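Local coordinates for protein internalin C2 (Listeria monocytogenes serotype 4b str. F2365, PDB 4FHO) that probably takes part in adhesion to or invasion of host cells, as a leucine-rich-repeat protein of the internalin family, at residues E205-D210 / L225-L230. Residues are numbered along the deposited sequence; the frame is centred on the assembly and turned at random.
Sequences EVHLKD and LFIVTL
Val206 and Val228 sit abreast on neighbouring strands of a leucine-rich-repeat solenoid, where 227-229 adds the last rung to the parallel sheet alongside 205-207. Their side chains share the sheet face that turns into the coil, where Leu208 is also buried; the end of Leu225 reaches in from the loop before 227-229. Leu225 meets Val206 at a slant, its CD1 3.6 Å from Val206 CG2. Farther along, Leu230, whose CB points away from 205-210, turns its CD2 back to 3.9 Å from Leu208 CB.

The other face carries Glu205, His207, Ile227 and Thr229. Glu205 and Ile227 run side by side, CG against CG2, while the carboxylate extends on to a salt bridge with Arg185 of the preceding strand. The imidazole of His207 has Ile227 CG2 at its edge, near the ring plane, and Thr229 CG2 4.0 Å from CD2.

Val206 is gripped through both backbone polar atoms: its N donates almost straight (172°) to Ile227 O, and its O accepts from Thr229 N at 3.0 Å. Leu208 N then bonds to Thr229 O at 2.9 Å. With chi1 at 63°, Thr229 OG1 is tucked between its own N and carbonyl carbon, from where it also takes a weak bond from Leu208 N and touches Lys209 CG at 3.5 Å.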
ATOM      1  N   GLU A 205      -4.104  11.522 -16.439  1.00 66.93           N
ATOM      2  CA  GLU A 205      -5.211  10.561 -16.496  1.00 69.61           C
ATOM      3  C   GLU A 205      -6.092  10.781 -15.276  1.00 69.90           C
ATOM      4  O   GLU A 205      -5.615  10.666 -14.147  1.00 70.89           O
ATOM      5  CB  GLU A 205      -4.643   9.136 -16.528  1.00 73.18           C
ATOM      6  CG  GLU A 205      -5.645   7.993 -16.381  1.00 73.04           C
ATOM      7  CD  GLU A 205      -5.000   6.630 -16.588  1.00 80.71           C
ATOM      8  OE1 GLU A 205      -4.546   6.360 -17.715  1.00 74.37           O
ATOM      9  OE2 GLU A 205      -4.952   5.820 -15.636  1.00 71.19           O
ATOM     10  N   VAL A 206      -7.360  11.127 -15.509  1.00 72.07           N
ATOM     11  CA  VAL A 206      -8.348  11.328 -14.458  1.00 64.55           C
ATOM     12  C   VAL A 206      -9.539  10.422 -14.745  1.00 65.42           C
ATOM     13  O   VAL A 206     -10.201  10.588 -15.748  1.00 69.98           O
ATOM     14  CB  VAL A 206      -8.776  12.790 -14.341  1.00 69.85           C
ATOM     15  CG1 VAL A 206      -9.665  12.998 -13.116  1.00 73.76           C
ATOM     16  CG2 VAL A 206      -7.553  13.684 -14.215  1.00 73.52           C
ATOM     17  N   HIS A 207      -9.792   9.437 -13.894  1.00 57.93           N
ATOM     18  CA  HIS A 207     -10.921   8.523 -14.070  1.00 61.71           C
ATOM     19  C   HIS A 207     -11.972   8.883 -13.047  1.00 61.55           C
ATOM     20  O   HIS A 207     -11.756   8.724 -11.837  1.00 64.18           O
ATOM     21  CB  HIS A 207     -10.489   7.061 -13.960  1.00 63.66           C
ATOM     22  CG  HIS A 207      -9.744   6.518 -15.164  1.00 64.88           C
ATOM     23  ND1 HIS A 207      -9.441   5.206 -15.279  1.00 64.88           N
ATOM     24  CD2 HIS A 207      -9.254   7.128 -16.295  1.00 63.27           C
ATOM     25  CE1 HIS A 207      -8.786   5.004 -16.434  1.00 72.51           C
ATOM     26  NE2 HIS A 207      -8.682   6.176 -17.060  1.00 63.74           N
ATOM     27  N   LEU A 208     -13.119   9.379 -13.520  1.00 61.31           N
ATOM     28  CA  LEU A 208     -14.223   9.841 -12.661  1.00 61.80           C
ATOM     29  C   LEU A 208     -15.587   9.269 -13.077  1.00 64.95           C
ATOM     30  O   LEU A 208     -16.600   9.908 -12.864  1.00 67.09           O
ATOM     31  CB  LEU A 208     -14.243  11.378 -12.638  1.00 67.62           C
ATOM     32  CG  LEU A 208     -13.070  12.091 -11.945  1.00 74.72           C
ATOM     33  CD1 LEU A 208     -13.058  13.566 -12.322  1.00 74.77           C
ATOM     34  CD2 LEU A 208     -13.092  11.957 -10.441  1.00 68.71           C
ATOM     35  N   LYS A 209     -15.618   8.032 -13.595  1.00 64.57           N
ATOM     36  CA  LYS A 209     -16.883   7.369 -13.989  1.00 66.44           C
ATOM     37  C   LYS A 209     -17.757   7.100 -12.759  1.00 64.55           C
ATOM     38  O   LYS A 209     -17.233   6.966 -11.685  1.00 59.22           O
ATOM     39  CB  LYS A 209     -16.632   6.031 -14.707  1.00 64.91           C
ATOM     40  CG  LYS A 209     -15.850   6.165 -16.006  1.00 66.21           C
ATOM     41  CD  LYS A 209     -15.499   4.828 -16.642  1.00 70.35           C
ATOM     42  CE  LYS A 209     -16.715   4.081 -17.129  1.00 68.19           C
ATOM     43  NZ  LYS A 209     -16.374   3.144 -18.237  1.00 61.92           N
ATOM     44  N   ASP A 210     -19.078   7.049 -12.947  1.00 65.84           N
ATOM     45  CA  ASP A 210     -20.056   6.740 -11.872  1.00 73.75           C
ATOM     46  C   ASP A 210     -19.857   7.611 -10.622  1.00 68.15           C
ATOM     47  O   ASP A 210     -19.821   7.129  -9.493  1.00 64.47           O
ATOM     48  CB  ASP A 210     -20.053   5.233 -11.543  1.00 78.13           C
ATOM     49  CG  ASP A 210     -20.681   4.397 -12.645  1.00101.97           C
ATOM     50  OD1 ASP A 210     -21.917   4.222 -12.623  1.00103.48           O
ATOM     51  OD2 ASP A 210     -19.947   3.922 -13.536  1.00110.59           O
ATOM     52  N   LEU A 225      -3.392  16.896 -19.835  1.00 75.57           N
ATOM     53  CA  LEU A 225      -4.464  15.927 -19.632  1.00 74.46           C
ATOM     54  C   LEU A 225      -4.603  15.103 -20.917  1.00 83.29           C
ATOM     55  O   LEU A 225      -4.836  15.671 -21.982  1.00 79.61           O
ATOM     56  CB  LEU A 225      -5.761  16.685 -19.294  1.00 77.73           C
ATOM     57  CG  LEU A 225      -6.900  16.164 -18.430  1.00 86.53           C
ATOM     58  CD1 LEU A 225      -6.403  15.539 -17.137  1.00 73.45           C
ATOM     59  CD2 LEU A 225      -7.847  17.323 -18.144  1.00 77.02           C
ATOM     60  N   PHE A 226      -4.394  13.786 -20.827  1.00 78.67           N
ATOM     61  CA  PHE A 226      -4.666  12.865 -21.938  1.00 74.80           C
ATOM     62  C   PHE A 226      -6.116  12.386 -21.930  1.00 68.27           C
ATOM     63  O   PHE A 226      -6.698  12.279 -23.005  1.00 77.09           O
ATOM     64  CB  PHE A 226      -3.709  11.665 -21.977  1.00 77.29           C
ATOM     65  CG  PHE A 226      -3.979  10.721 -23.126  1.00 77.04           C
ATOM     66  CD1 PHE A 226      -3.590  11.058 -24.429  1.00 74.96           C
ATOM     67  CD2 PHE A 226      -4.682   9.525 -22.919  1.00 72.93           C
ATOM     68  CE1 PHE A 226      -3.863  10.211 -25.500  1.00 73.55           C
ATOM     69  CE2 PHE A 226      -4.959   8.673 -23.995  1.00 73.64           C
ATOM     70  CZ  PHE A 226      -4.550   9.015 -25.278  1.00 74.22           C
ATOM     71  N   ILE A 227      -6.675  12.071 -20.760  1.00 74.29           N
ATOM     72  CA  ILE A 227      -8.051  11.558 -20.659  1.00 71.25           C
ATOM     73  C   ILE A 227      -8.713  11.854 -19.320  1.00 68.39           C
ATOM     74  O   ILE A 227      -8.089  11.742 -18.258  1.00 64.93           O
ATOM     75  CB  ILE A 227      -8.125  10.042 -21.000  1.00 73.55           C
ATOM     76  CG1 ILE A 227      -9.576   9.587 -21.250  1.00 75.22           C
ATOM     77  CG2 ILE A 227      -7.422   9.185 -19.954  1.00 65.54           C
ATOM     78  CD1 ILE A 227      -9.700   8.129 -21.663  1.00 77.60           C
ATOM     79  N   VAL A 228      -9.965  12.295 -19.397  1.00 66.65           N
ATOM     80  CA  VAL A 228     -10.887  12.329 -18.266  1.00 69.29           C
ATOM     81  C   VAL A 228     -12.053  11.442 -18.651  1.00 66.05           C
ATOM     82  O   VAL A 228     -12.560  11.583 -19.763  1.00 71.66           O
ATOM     83  CB  VAL A 228     -11.431  13.733 -17.985  1.00 74.74           C
ATOM     84  CG1 VAL A 228     -12.287  13.704 -16.730  1.00 71.10           C
ATOM     85  CG2 VAL A 228     -10.293  14.729 -17.826  1.00 82.00           C
ATOM     86  N   THR A 229     -12.491  10.559 -17.757  1.00 63.71           N
ATOM     87  CA  THR A 229     -13.649   9.700 -18.016  1.00 68.01           C
ATOM     88  C   THR A 229     -14.785  10.049 -17.062  1.00 72.70           C
ATOM     89  O   THR A 229     -14.541  10.363 -15.895  1.00 73.37           O
ATOM     90  CB  THR A 229     -13.292   8.212 -17.921  1.00 64.80           C
ATOM     91  OG1 THR A 229     -12.865   7.907 -16.604  1.00 60.63           O
ATOM     92  CG2 THR A 229     -12.151   7.875 -18.913  1.00 63.45           C
ATOM     93  N   LEU A 230     -16.014  10.001 -17.577  1.00 69.30           N
ATOM     94  CA  LEU A 230     -17.240  10.173 -16.788  1.00 73.71           C
ATOM     95  C   LEU A 230     -18.298   9.176 -17.247  1.00 74.45           C
ATOM     96  O   LEU A 230     -18.107   8.490 -18.243  1.00 73.78           O
ATOM     97  CB  LEU A 230     -17.794  11.586 -16.988  1.00 79.24           C
ATOM     98  CG  LEU A 230     -16.977  12.797 -16.525  1.00 77.15           C
ATOM     99  CD1 LEU A 230     -17.567  14.087 -17.099  1.00 75.60           C
ATOM    100  CD2 LEU A 230     -16.904  12.884 -15.011  1.00 74.57           C
TER